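Local coordinates for TRAP dicarboxylate ABC transporter, substrate-binding protein (Roseobacter denitrificans, PDB 4OVQ) that binds beta-D-glucuronate in the cleft between its two lobes, probably as the periplasmic solute-binding component of a TRAP transporter, at residues N30-G35 / M188-V193; F87-I92 / L138-A143; A99-V102 / F106-K109; G204-W209 / Q228-P233; G216-A221 / A283-N288. All coordinates share one frame; numbering follows the deposited sequence.

Contact 1. Residues N30-G35 / M188-V193. With BDP (beta-D-glucopyranuronic acid), chain C.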
# COMPACT_ATOMS: atom_id res chain seq x y z
N ASN A 30 0.50 -12.28 3.49
CA ASN A 30 1.07 -11.41 2.47
C ASN A 30 0.35 -11.71 1.17
O ASN A 30 0.11 -12.89 0.85
CB ASN A 30 2.59 -11.66 2.36
CG ASN A 30 3.20 -11.11 1.06
OD1 ASN A 30 2.93 -9.99 0.67
ND2 ASN A 30 4.08 -11.88 0.41
N ILE A 31 0.01 -10.69 0.38
CA ILE A 31 -0.75 -10.91 -0.85
C ILE A 31 0.11 -11.28 -2.06
O ILE A 31 -0.42 -11.75 -3.06
CB ILE A 31 -1.63 -9.67 -1.18
CG1 ILE A 31 -2.85 -10.01 -2.05
CG2 ILE A 31 -0.81 -8.54 -1.75
CD1 ILE A 31 -3.98 -8.93 -1.91
N HIS A 32 1.44 -11.11 -1.95
CA HIS A 32 2.32 -11.11 -3.12
C HIS A 32 2.85 -12.49 -3.52
O HIS A 32 2.77 -13.44 -2.75
CB HIS A 32 3.44 -10.08 -2.97
CG HIS A 32 2.93 -8.68 -3.01
ND1 HIS A 32 2.53 -8.08 -4.18
CD2 HIS A 32 2.70 -7.78 -2.02
CE1 HIS A 32 2.07 -6.87 -3.92
NE2 HIS A 32 2.16 -6.66 -2.62
N VAL A 33 3.39 -12.54 -4.72
CA VAL A 33 3.90 -13.79 -5.29
C VAL A 33 5.36 -14.02 -4.98
O VAL A 33 5.99 -13.21 -4.29
CB VAL A 33 3.72 -13.80 -6.78
CG1 VAL A 33 2.24 -13.66 -7.12
CG2 VAL A 33 4.52 -12.69 -7.39
N ASP A 34 5.91 -15.09 -5.54
CA ASP A 34 7.27 -15.43 -5.26
C ASP A 34 8.25 -14.38 -5.76
O ASP A 34 8.09 -13.82 -6.85
CB ASP A 34 7.66 -16.78 -5.90
CG ASP A 34 6.96 -17.97 -5.27
OD1 ASP A 34 6.39 -17.85 -4.17
OD2 ASP A 34 6.99 -19.06 -5.90
N GLY A 35 9.28 -14.15 -4.96
CA GLY A 35 10.34 -13.25 -5.35
C GLY A 35 10.04 -11.79 -5.23
O GLY A 35 10.94 -10.95 -5.40
N MSE A 188 -12.49 -3.20 -5.78
CA MSE A 188 -12.45 -4.62 -6.06
C MSE A 188 -11.20 -5.21 -5.45
O MSE A 188 -10.14 -4.58 -5.41
CB MSE A 188 -12.41 -4.78 -7.60
CG MSE A 188 -12.37 -6.16 -8.08
SE MSE A 188 -12.16 -6.25 -10.04
CE MSE A 188 -13.42 -5.10 -10.57
N ALA A 189 -11.31 -6.46 -5.01
CA ALA A 189 -10.19 -7.21 -4.49
C ALA A 189 -9.08 -7.30 -5.54
O ALA A 189 -9.34 -7.55 -6.69
CB ALA A 189 -10.66 -8.59 -4.10
N PHE A 190 -7.84 -7.16 -5.09
CA PHE A 190 -6.67 -7.20 -5.94
C PHE A 190 -6.64 -8.45 -6.80
O PHE A 190 -6.26 -8.38 -7.96
CB PHE A 190 -5.44 -7.12 -5.04
CG PHE A 190 -4.14 -6.83 -5.73
CD1 PHE A 190 -4.04 -5.86 -6.71
CD2 PHE A 190 -3.00 -7.54 -5.36
CE1 PHE A 190 -2.77 -5.58 -7.28
CE2 PHE A 190 -1.76 -7.27 -5.96
CZ PHE A 190 -1.68 -6.31 -6.90
N ALA A 191 -7.01 -9.59 -6.21
CA ALA A 191 -6.92 -10.88 -6.87
C ALA A 191 -7.79 -10.93 -8.13
O ALA A 191 -7.46 -11.67 -9.07
CB ALA A 191 -7.34 -12.00 -5.91
N GLU A 192 -8.85 -10.13 -8.15
CA GLU A 192 -9.88 -10.21 -9.20
C GLU A 192 -9.62 -9.23 -10.35
O GLU A 192 -10.28 -9.25 -11.38
CB GLU A 192 -11.25 -9.99 -8.59
CG GLU A 192 -11.67 -11.19 -7.79
CD GLU A 192 -13.08 -11.12 -7.33
OE1 GLU A 192 -13.54 -9.99 -7.12
OE2 GLU A 192 -13.72 -12.20 -7.17
N VAL A 193 -8.60 -8.41 -10.19
CA VAL A 193 -8.32 -7.36 -11.18
C VAL A 193 -7.89 -7.89 -12.59
O VAL A 193 -8.34 -7.38 -13.60
CB VAL A 193 -7.31 -6.35 -10.63
CG1 VAL A 193 -7.04 -5.26 -11.70
CG2 VAL A 193 -7.83 -5.75 -9.31
C1 BDP C . -0.19 -3.18 -3.99
C2 BDP C . -0.07 -3.45 -2.51
C3 BDP C . -0.97 -4.56 -2.20
C4 BDP C . -2.37 -4.21 -2.56
C5 BDP C . -2.47 -3.86 -4.02
C6 BDP C . -3.88 -3.43 -4.45
O2 BDP C . 1.32 -3.87 -2.30
O3 BDP C . -0.94 -4.67 -0.72
O4 BDP C . -3.27 -5.36 -2.25
O5 BDP C . -1.56 -2.81 -4.35
O6A BDP C . -4.88 -4.00 -3.92
O1 BDP C . 0.61 -2.12 -4.42
O6B BDP C . -3.91 -2.65 -5.43
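Phe190 swings its ring toward Ile31 because CG stands anti to the backbone N (chi1 -167°). Ile31 replies with an outstretched arm: CG1 is likewise anti to its N, and a chi2 of 158° carries CD1 out toward the ring. That methyl arrives at the ring's edge, near its plane, with Ile31 CD1 3.8 Å from Phe190 CD2. The same atom also reaches the ligand, where Ile31 CD1 lies 3.7 Å from BDP O4. One face of the phenyl ring belongs to the sugar. BDP C5 sits 3.6 Å above the plane of the Phe190 ring, over its centre, and its hydrogen points into the ring, a CH-pi contact of the kind common in carbohydrate sites. The carboxylate carbon follows at the rim, Phe190 CD1 being 3.3 Å from BDP C6. The two loops follow strands 25-29 and 184-187 and come from the two lobes of a periplasmic binding protein, which here meet across the bound glucuronate. His32 supplies the polar share on the 30-35 side: NE2 donates to BDP O2 at 2.9 Å, the oxygen lying in the plane of the imidazole. Ile31 CG2 rests over one face of this ring, 3.5 Å above its plane, and Tyr36 stacks on it as well. Beyond Phe190, Arg167 packs against the phenyl ring, takes Met188 O through NE and hydrogen-bonds the ligand through NH1.

Contact 2. Residues F87-I92 / L138-A143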
# COMPACT_ATOMS: atom_id res chain seq x y z
N PHE A 87 0.56 -5.36 5.52
CA PHE A 87 -0.57 -4.64 5.00
C PHE A 87 -0.16 -3.30 4.36
O PHE A 87 0.55 -2.47 4.96
CB PHE A 87 -1.61 -4.38 6.10
CG PHE A 87 -2.21 -5.61 6.69
CD1 PHE A 87 -2.54 -6.68 5.89
CD2 PHE A 87 -2.43 -5.66 8.06
CE1 PHE A 87 -3.09 -7.83 6.45
CE2 PHE A 87 -2.99 -6.79 8.64
CZ PHE A 87 -3.32 -7.87 7.83
N ASN A 88 -0.68 -3.07 3.16
CA ASN A 88 -0.69 -1.73 2.58
C ASN A 88 -1.61 -0.84 3.43
O ASN A 88 -2.66 -1.29 3.88
CB ASN A 88 -1.28 -1.83 1.19
CG ASN A 88 -1.16 -0.55 0.37
OD1 ASN A 88 -2.10 0.25 0.32
ND2 ASN A 88 -0.05 -0.41 -0.34
N LEU A 89 -1.25 0.42 3.65
CA LEU A 89 -2.11 1.27 4.49
C LEU A 89 -3.42 1.69 3.84
O LEU A 89 -4.33 2.12 4.53
CB LEU A 89 -1.34 2.48 5.03
CG LEU A 89 -0.86 2.23 6.46
CD1 LEU A 89 0.15 1.12 6.57
CD2 LEU A 89 -0.32 3.53 7.09
N GLY A 90 -3.53 1.54 2.52
CA GLY A 90 -4.75 1.88 1.81
C GLY A 90 -6.01 1.28 2.40
O GLY A 90 -6.94 1.97 2.79
N PRO A 91 -6.05 -0.04 2.51
CA PRO A 91 -7.23 -0.72 3.10
C PRO A 91 -7.32 -0.61 4.63
O PRO A 91 -8.36 -0.95 5.19
CB PRO A 91 -7.05 -2.17 2.64
CG PRO A 91 -6.03 -2.12 1.52
CD PRO A 91 -5.14 -1.00 1.88
N ILE A 92 -6.25 -0.13 5.27
CA ILE A 92 -6.32 0.20 6.71
C ILE A 92 -7.04 1.52 6.98
O ILE A 92 -7.65 1.72 8.06
CB ILE A 92 -4.92 0.21 7.36
CG1 ILE A 92 -4.31 -1.21 7.29
CG2 ILE A 92 -4.99 0.74 8.80
CD1 ILE A 92 -2.97 -1.31 7.84
N LEU A 138 5.01 -2.48 13.21
CA LEU A 138 6.36 -2.79 13.68
C LEU A 138 7.45 -2.20 12.81
O LEU A 138 8.54 -1.94 13.31
CB LEU A 138 6.56 -4.29 13.74
CG LEU A 138 5.63 -5.06 14.67
CD1 LEU A 138 5.86 -6.56 14.44
CD2 LEU A 138 5.87 -4.70 16.14
N ALA A 139 7.18 -1.98 11.54
CA ALA A 139 8.13 -1.40 10.61
C ALA A 139 7.41 -1.01 9.34
O ALA A 139 6.31 -1.52 9.08
CB ALA A 139 9.25 -2.37 10.30
N TRP A 140 8.00 -0.12 8.56
CA TRP A 140 7.42 0.37 7.35
C TRP A 140 8.12 -0.22 6.09
O TRP A 140 9.36 -0.23 5.96
CB TRP A 140 7.52 1.91 7.27
CG TRP A 140 6.93 2.66 8.41
CD1 TRP A 140 7.61 3.45 9.30
CD2 TRP A 140 5.55 2.73 8.79
NE1 TRP A 140 6.74 3.98 10.22
CE2 TRP A 140 5.47 3.58 9.91
CE3 TRP A 140 4.37 2.17 8.29
CZ2 TRP A 140 4.26 3.85 10.56
CZ3 TRP A 140 3.17 2.46 8.93
CH2 TRP A 140 3.13 3.29 10.05
N TYR A 141 7.32 -0.65 5.13
CA TYR A 141 7.80 -1.12 3.84
C TYR A 141 7.50 -0.11 2.74
O TYR A 141 6.50 0.63 2.82
CB TYR A 141 7.07 -2.41 3.46
CG TYR A 141 7.56 -3.72 4.02
CD1 TYR A 141 8.61 -3.82 4.93
CD2 TYR A 141 6.96 -4.90 3.59
CE1 TYR A 141 9.03 -5.07 5.40
CE2 TYR A 141 7.37 -6.13 4.04
CZ TYR A 141 8.40 -6.22 4.93
OH TYR A 141 8.79 -7.47 5.36
N ASP A 142 8.34 -0.08 1.71
CA ASP A 142 8.16 0.74 0.51
C ASP A 142 7.22 0.03 -0.46
O ASP A 142 7.32 -1.19 -0.67
CB ASP A 142 9.54 0.88 -0.16
CG ASP A 142 9.64 2.05 -1.12
OD1 ASP A 142 8.62 2.60 -1.58
OD2 ASP A 142 10.79 2.44 -1.42
N ALA A 143 6.28 0.78 -1.05
CA ALA A 143 5.47 0.29 -2.17
C ALA A 143 5.44 1.31 -3.28
O ALA A 143 4.56 1.29 -4.15
CB ALA A 143 4.04 -0.05 -1.73
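Trp140 presents the edge of its indole to Leu89. The methyl carbon Leu89 CD1 lies near the ring plane, 4.1 Å from Trp140 CZ3, and Leu89 CD2 stands at the same 4.1 Å from Trp140 CZ3, so the two leucine methyls straddle the CZ3 corner of the six-membered ring. The two side chains cross at about a right angle. On the Trp140 side CG is anti to the carbonyl carbon (chi1 -56°), which turns the indole away from its own strand and over to Leu89; Phe115 and Leu118 of helix 111-118 pack against it there. The other flat group is the Asn88 amide, whose nitrogen brushes a methyl, with Asn88 ND2 4.3 Å from Ala143 CB. Strands 84-88 and 135-141 are not neighbours: strand 234-239 runs antiparallel between them, in a five-stranded sheet whose 2-1-3-5-4 order is that of type II periplasmic binding proteins. The contact lies near the C-terminal ends of both strands, where the chain leaves the sheet for the ligand cleft. Asn88 does two jobs at that point. Its OD1 caps the short helix 89-92 by accepting from Gly90 N at 2.9 Å, the donor standing 39° out of the carbonyl plane. A CB on Gly90 would run into that same oxygen. ND2, on the opposite branch of the amide, donates to Glu234 OE2, a residue that itself holds the glucuronate, and Asn88 touches the sugar too. The backbone N of Asn88 bonds Gln70 OE1, another ligand-binding residue.

Contact 3. Residues A99-V102 / F106-K109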
# COMPACT_ATOMS: atom_id res chain seq x y z
N ALA A 99 -4.41 6.75 9.90
CA ALA A 99 -3.73 6.01 8.85
C ALA A 99 -4.26 6.41 7.50
O ALA A 99 -3.57 6.37 6.49
CB ALA A 99 -3.88 4.52 9.04
N ASN A 100 -5.52 6.81 7.49
CA ASN A 100 -6.17 7.23 6.27
C ASN A 100 -5.50 8.44 5.61
O ASN A 100 -5.64 8.64 4.42
CB ASN A 100 -7.65 7.51 6.56
CG ASN A 100 -8.56 7.17 5.40
OD1 ASN A 100 -8.23 6.37 4.53
ND2 ASN A 100 -9.74 7.77 5.41
N VAL A 101 -4.72 9.22 6.36
CA VAL A 101 -4.04 10.36 5.79
C VAL A 101 -3.06 10.00 4.64
O VAL A 101 -2.88 10.78 3.71
CB VAL A 101 -3.34 11.22 6.87
CG1 VAL A 101 -2.00 10.64 7.26
CG2 VAL A 101 -3.16 12.64 6.37
N VAL A 102 -2.49 8.79 4.64
CA VAL A 102 -1.50 8.44 3.63
C VAL A 102 -2.17 8.03 2.32
O VAL A 102 -1.50 7.87 1.30
CB VAL A 102 -0.49 7.35 4.12
CG1 VAL A 102 0.17 7.79 5.41
CG2 VAL A 102 -1.15 6.03 4.30
N PHE A 106 -1.68 12.76 -3.82
CA PHE A 106 -0.72 13.85 -3.94
C PHE A 106 -0.33 14.48 -2.60
O PHE A 106 -0.00 15.68 -2.54
CB PHE A 106 -1.26 14.92 -4.90
CG PHE A 106 -1.55 14.40 -6.30
CD1 PHE A 106 -0.51 14.10 -7.17
CD2 PHE A 106 -2.85 14.22 -6.73
CE1 PHE A 106 -0.76 13.63 -8.44
CE2 PHE A 106 -3.11 13.75 -8.00
CZ PHE A 106 -2.06 13.46 -8.86
N ILE A 107 -0.32 13.69 -1.52
CA ILE A 107 0.07 14.24 -0.21
C ILE A 107 1.57 14.17 0.06
O ILE A 107 2.12 15.00 0.80
CB ILE A 107 -0.72 13.61 0.96
CG1 ILE A 107 -0.55 14.49 2.20
CG2 ILE A 107 -0.28 12.18 1.22
CD1 ILE A 107 -1.29 13.99 3.40
N PHE A 108 2.26 13.21 -0.54
CA PHE A 108 3.71 13.18 -0.50
C PHE A 108 4.25 13.63 -1.86
O PHE A 108 3.59 13.47 -2.87
CB PHE A 108 4.19 11.77 -0.16
CG PHE A 108 3.60 11.22 1.10
CD1 PHE A 108 3.88 11.81 2.33
CD2 PHE A 108 2.75 10.12 1.07
CE1 PHE A 108 3.33 11.30 3.50
CE2 PHE A 108 2.21 9.61 2.24
CZ PHE A 108 2.50 10.20 3.46
N LYS A 109 5.43 14.25 -1.88
CA LYS A 109 6.05 14.65 -3.13
C LYS A 109 6.77 13.48 -3.79
O LYS A 109 6.94 13.47 -5.01
CB LYS A 109 7.04 15.80 -2.91
CG LYS A 109 6.70 16.71 -1.73
CD LYS A 109 7.66 17.87 -1.58
CE LYS A 109 7.01 19.00 -0.81
NZ LYS A 109 8.00 19.80 -0.03
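Ile107 reaches across to Val101, and its side chain can be followed outward. At CB it forks. The short branch, CG2, lies 3.9 Å from Val101 O and also rests 3.6 Å above the plane of the neighbouring Phe108 ring, toward its rim. The long branch leaves with CG1 anti to the backbone N (chi1 -164°) and stays fully extended, which delivers the CD1 tip to Val101. There Ile107 CD1 is 3.6 Å from Val101 O and packs beside a methyl, 3.8 Å from Val101 CG2. Phe108 makes the second half of the contact, pointing its ring edge at Val102: CZ is 3.9 Å from Val102 CG1, and CE2 is 4.0 Å from Val102 CB, which lies in the ring plane. With an alanine here in place of Phe108, a gap would probably open beside Val102 and Ile107 CG2 would lose the ring face it rests on. Ile321 and Met114 also pack on this phenyl ring, while Tyr304 touches Ile107. This is plain apolar packing, the side chain of Val102 lying about 12 Å from the glucuronate: a 3-10 turn at 101-102 and the chain just after it fold onto each other within the long connection between helices 89-92 and 111-118, packed against helices 301-310 and 315-322.

Contact 4. Residues G204-W209 / Q228-P233. With BDP (beta-D-glucopyranuronic acid), chain C.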
# COMPACT_ATOMS: atom_id res chain seq x y z
N GLY A 204 -9.31 -0.05 -16.54
CA GLY A 204 -7.97 0.21 -16.05
C GLY A 204 -7.91 0.05 -14.55
O GLY A 204 -8.90 -0.30 -13.88
N ALA A 205 -6.72 0.31 -14.03
CA ALA A 205 -6.47 0.26 -12.61
C ALA A 205 -5.26 1.14 -12.33
O ALA A 205 -4.88 1.96 -13.15
CB ALA A 205 -6.24 -1.18 -12.20
N GLU A 206 -4.66 1.02 -11.15
CA GLU A 206 -3.50 1.83 -10.81
C GLU A 206 -2.65 1.12 -9.77
O GLU A 206 -3.18 0.45 -8.87
CB GLU A 206 -3.93 3.23 -10.35
CG GLU A 206 -5.09 3.30 -9.37
CD GLU A 206 -4.69 3.04 -7.91
OE1 GLU A 206 -5.30 2.13 -7.28
OE2 GLU A 206 -3.78 3.74 -7.38
N ASN A 207 -1.33 1.23 -9.91
CA ASN A 207 -0.44 0.55 -9.00
C ASN A 207 1.00 0.89 -9.27
O ASN A 207 1.30 1.62 -10.19
CB ASN A 207 -0.64 -0.97 -9.04
CG ASN A 207 -0.60 -1.57 -7.66
OD1 ASN A 207 0.37 -1.36 -6.94
ND2 ASN A 207 -1.66 -2.28 -7.26
N ASN A 208 1.90 0.37 -8.43
CA ASN A 208 3.33 0.56 -8.65
C ASN A 208 3.85 -0.38 -9.76
O ASN A 208 3.14 -1.28 -10.22
CB ASN A 208 4.07 0.33 -7.34
CG ASN A 208 3.72 -0.99 -6.68
OD1 ASN A 208 3.70 -2.04 -7.32
ND2 ASN A 208 3.43 -0.95 -5.37
N TRP A 209 5.09 -0.18 -10.20
CA TRP A 209 5.64 -1.03 -11.26
C TRP A 209 5.67 -2.51 -10.92
O TRP A 209 5.28 -3.34 -11.74
CB TRP A 209 7.06 -0.62 -11.67
CG TRP A 209 7.15 0.65 -12.42
CD1 TRP A 209 7.59 1.84 -11.94
CD2 TRP A 209 6.83 0.87 -13.80
NE1 TRP A 209 7.57 2.79 -12.92
CE2 TRP A 209 7.11 2.22 -14.08
CE3 TRP A 209 6.33 0.06 -14.83
CZ2 TRP A 209 6.91 2.79 -15.36
CZ3 TRP A 209 6.13 0.62 -16.09
CH2 TRP A 209 6.42 1.98 -16.34
N GLN A 228 1.54 8.92 -10.71
CA GLN A 228 2.09 8.90 -9.37
C GLN A 228 1.18 9.63 -8.38
O GLN A 228 1.63 10.43 -7.56
CB GLN A 228 3.49 9.51 -9.38
CG GLN A 228 4.45 8.72 -10.25
CD GLN A 228 5.81 9.39 -10.38
OE1 GLN A 228 5.92 10.62 -10.36
NE2 GLN A 228 6.86 8.58 -10.50
N HIS A 229 -0.11 9.29 -8.43
CA HIS A 229 -1.16 9.99 -7.71
C HIS A 229 -1.30 9.56 -6.25
O HIS A 229 -1.87 10.30 -5.45
CB HIS A 229 -2.50 9.77 -8.41
CG HIS A 229 -2.80 8.33 -8.71
ND1 HIS A 229 -2.58 7.77 -9.94
CD2 HIS A 229 -3.27 7.34 -7.91
CE1 HIS A 229 -2.89 6.48 -9.89
NE2 HIS A 229 -3.31 6.20 -8.67
N LEU A 230 -0.80 8.36 -5.92
CA LEU A 230 -0.82 7.87 -4.55
C LEU A 230 0.56 7.33 -4.21
O LEU A 230 1.17 6.61 -5.04
CB LEU A 230 -1.87 6.76 -4.40
CG LEU A 230 -3.34 7.21 -4.38
CD1 LEU A 230 -4.30 6.04 -4.59
CD2 LEU A 230 -3.65 7.93 -3.08
N ILE A 231 1.04 7.67 -3.00
CA ILE A 231 2.28 7.15 -2.47
C ILE A 231 1.95 6.65 -1.06
O ILE A 231 1.88 7.42 -0.11
CB ILE A 231 3.38 8.24 -2.47
CG1 ILE A 231 3.60 8.72 -3.89
CG2 ILE A 231 4.67 7.70 -1.90
CD1 ILE A 231 4.61 9.90 -3.99
N ILE A 232 1.66 5.35 -0.98
CA ILE A 232 1.11 4.73 0.22
C ILE A 232 2.14 3.74 0.78
O ILE A 232 2.60 2.87 0.04
CB ILE A 232 -0.19 3.99 -0.15
CG1 ILE A 232 -1.19 4.94 -0.80
CG2 ILE A 232 -0.77 3.33 1.07
CD1 ILE A 232 -2.49 4.28 -1.21
N PRO A 233 2.48 3.85 2.06
CA PRO A 233 3.44 2.92 2.65
C PRO A 233 2.74 1.63 3.05
O PRO A 233 1.49 1.56 3.10
CB PRO A 233 3.92 3.65 3.91
CG PRO A 233 2.74 4.45 4.33
CD PRO A 233 2.10 4.90 3.04
C1 BDP C . -0.19 -3.18 -3.99
C2 BDP C . -0.07 -3.45 -2.51
C3 BDP C . -0.97 -4.56 -2.20
C4 BDP C . -2.37 -4.21 -2.56
C5 BDP C . -2.47 -3.86 -4.02
C6 BDP C . -3.88 -3.43 -4.45
O2 BDP C . 1.32 -3.87 -2.30
O3 BDP C . -0.94 -4.67 -0.72
O4 BDP C . -3.27 -5.36 -2.25
O5 BDP C . -1.56 -2.81 -4.35
O6A BDP C . -4.88 -4.00 -3.92
O1 BDP C . 0.61 -2.12 -4.42
O6B BDP C . -3.91 -2.65 -5.43
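Glu206 OE2 is gripped by two groups, His229 NE2 and Arg146 NE. The histidine donates at 2.8 Å from His229 NE2 to Glu206 OE2, nearly straight at 163°, reaching the oxygen on its anti side while OE2 lies close to the plane of the imidazole. Both residues belong to the four-stranded sheet of the second lobe, but strand 146-150 runs between their strands 204-207 and 223-230, so the bond bridges over that strand, the one that carries Arg146. A bend at chi2 (81°) brings the Glu206 carboxylate round to NE2. Separately, Glu206 CB packs at the edge of the imidazole, 3.4 Å from His229 CE1. Leu230 CD1 covers the same oxygen, 3.7 Å from Glu206 OE2. His229 ND1 is hydrogen-bonded to Ser227 OG, and with the bond at NE2 this holds the turn of the ring. Glu206 thus works in the second shell: its salt bridge probably steadies Arg146, which hydrogen-bonds the glucuronate. The next residue, Asn207, points to the sugar. Its OD1 accepts from BDP O1 at 2.6 Å and its ND2 donates to BDP O5 at 3.0 Å, two bonds through which the amide meets the anomeric hydroxyl and the ring oxygen with its edge. A leucine in its place would probably leave O1 without this acceptor and O5 without this donor. OD1 is further taken, in the carbonyl plane, by Asn208 N at 2.7 Å. Asn208 then caps helix 209-214, its OD1 accepting from Ser211 N, while Asn208 ND2 bonds Ala143 O and lies 3.2 Å from BDP O1.

Contact 5. Residues G216-A221 / A283-N288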
# COMPACT_ATOMS: atom_id res chain seq x y z
N GLY A 216 0.43 -9.73 -13.78
CA GLY A 216 0.13 -9.90 -15.19
C GLY A 216 -0.72 -8.78 -15.78
O GLY A 216 -1.07 -8.81 -16.96
N HIS A 217 -1.03 -7.76 -14.97
CA HIS A 217 -1.93 -6.73 -15.46
C HIS A 217 -1.37 -6.08 -16.73
O HIS A 217 -2.13 -5.69 -17.62
CB HIS A 217 -2.17 -5.63 -14.41
CG HIS A 217 -2.93 -6.10 -13.21
ND1 HIS A 217 -3.07 -5.32 -12.08
CD2 HIS A 217 -3.57 -7.26 -12.94
CE1 HIS A 217 -3.75 -6.00 -11.17
NE2 HIS A 217 -4.06 -7.18 -11.66
N PHE A 218 -0.05 -5.99 -16.84
CA PHE A 218 0.53 -5.32 -17.99
C PHE A 218 0.17 -6.03 -19.30
O PHE A 218 0.14 -5.39 -20.33
CB PHE A 218 2.05 -5.19 -17.81
CG PHE A 218 2.81 -6.45 -18.04
CD1 PHE A 218 2.95 -7.40 -17.05
CD2 PHE A 218 3.40 -6.69 -19.27
CE1 PHE A 218 3.67 -8.57 -17.27
CE2 PHE A 218 4.10 -7.83 -19.50
CZ PHE A 218 4.25 -8.78 -18.53
N GLU A 219 -0.10 -7.34 -19.25
CA GLU A 219 -0.46 -8.11 -20.46
C GLU A 219 -1.86 -7.80 -20.96
O GLU A 219 -2.19 -8.05 -22.12
CB GLU A 219 -0.40 -9.62 -20.19
CG GLU A 219 0.98 -10.18 -19.90
CD GLU A 219 1.86 -10.27 -21.14
OE1 GLU A 219 1.40 -9.82 -22.22
OE2 GLU A 219 3.00 -10.78 -21.05
N VAL A 220 -2.69 -7.27 -20.07
CA VAL A 220 -4.09 -6.99 -20.37
C VAL A 220 -4.45 -5.51 -20.23
O VAL A 220 -5.62 -5.16 -20.39
CB VAL A 220 -5.05 -7.85 -19.50
CG1 VAL A 220 -4.96 -9.32 -19.87
CG2 VAL A 220 -4.77 -7.69 -18.00
N ALA A 221 -3.44 -4.67 -19.96
CA ALA A 221 -3.56 -3.22 -19.83
C ALA A 221 -2.23 -2.55 -20.18
O ALA A 221 -1.48 -2.10 -19.31
CB ALA A 221 -3.98 -2.87 -18.39
N ALA A 283 8.34 -5.89 -23.08
CA ALA A 283 7.24 -6.73 -23.52
C ALA A 283 6.23 -5.94 -24.32
O ALA A 283 5.27 -6.50 -24.85
CB ALA A 283 6.57 -7.35 -22.32
N GLY A 284 6.46 -4.64 -24.41
CA GLY A 284 5.71 -3.81 -25.33
C GLY A 284 4.86 -2.75 -24.69
O GLY A 284 4.12 -2.06 -25.38
N VAL A 285 4.94 -2.62 -23.37
CA VAL A 285 4.14 -1.61 -22.69
C VAL A 285 4.54 -0.23 -23.18
O VAL A 285 5.73 0.09 -23.33
CB VAL A 285 4.28 -1.66 -21.15
CG1 VAL A 285 3.63 -0.42 -20.52
CG2 VAL A 285 3.67 -2.95 -20.63
N VAL A 286 3.52 0.58 -23.44
CA VAL A 286 3.72 1.95 -23.85
C VAL A 286 3.62 2.87 -22.65
O VAL A 286 2.54 3.03 -22.07
CB VAL A 286 2.67 2.38 -24.88
CG1 VAL A 286 2.80 3.86 -25.18
CG2 VAL A 286 2.81 1.55 -26.15
N VAL A 287 4.74 3.48 -22.28
CA VAL A 287 4.82 4.31 -21.09
C VAL A 287 4.77 5.78 -21.45
O VAL A 287 5.38 6.21 -22.44
CB VAL A 287 6.12 4.04 -20.30
CG1 VAL A 287 6.15 4.81 -19.01
CG2 VAL A 287 6.30 2.56 -20.04
N ASN A 288 4.03 6.55 -20.67
CA ASN A 288 4.09 8.00 -20.77
C ASN A 288 4.21 8.69 -19.40
O ASN A 288 3.69 8.22 -18.38
CB ASN A 288 2.88 8.55 -21.54
CG ASN A 288 1.59 8.40 -20.78
OD1 ASN A 288 1.06 7.30 -20.67
ND2 ASN A 288 1.07 9.51 -20.27
O HOH W 1 2.76 -7.71 -23.45
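Phe218 meets Ala283 and Val285 with different parts of its side chain. The ring offers its edge to the alanine, with Phe218 CE2 3.8 Å from Ala283 CB near the ring plane. Closer to the backbone, Phe218 CB lies 3.9 Å from Val285 CG2, and CD2 is hardly farther from that methyl, the two side chains crossing at about a right angle. Between the two partners the long helix 248-282 ends in a Schellman motif: Gly284 takes a positive phi of 117°, which a side chain would jam against the preceding carbonyl, and the chain then turns into strand 286-289 at the border of the four-stranded sheet. The valine thus arrives from the start of the strand and the alanine from the end of the helix. On the other segment, the phenylalanine is carried by the short helix 217-220, and a chi1 of 76° lays its ring over toward Ala283 and Val285. Glu219 CG lies over one face of that ring, 3.8 Å above the plane. Farther out, Tyr212 and Val280 pack against both Phe218 and Val285, joining the patch to helices 209-214 and 248-282, and Tyr224 of the adjacent strand backs Val285. On the solvent side, between the exposed residues Glu219 and Ala283, a water ties the segments together. It donates to Glu219 OE1 at 2.8 Å and to Ala283 O, the last carbonyl before Gly284, at 3.1 Å.

Contacts 1 and 4 sit on the glucuronate itself, their centres about 14 Å apart, and touch where Phe190 packs on Asn207. Contact 2 approaches the ligand from the five-stranded sheet and is tied to contact 4 by Leu89 N to Pro233 O. Contact 3 is nested along the chain inside contact 2, which is nested in turn inside contact 1; it packs behind Leu89 through Val102, its centre about 23 Å from that of contact 1. Contact 5 crosses contact 4 in sequence and shares its four-stranded sheet, at the far side of the second lobe; it meets contact 1 where Val193 and Phe190 pack on His217. The five thus run from one lobe, through the cleft, to the other.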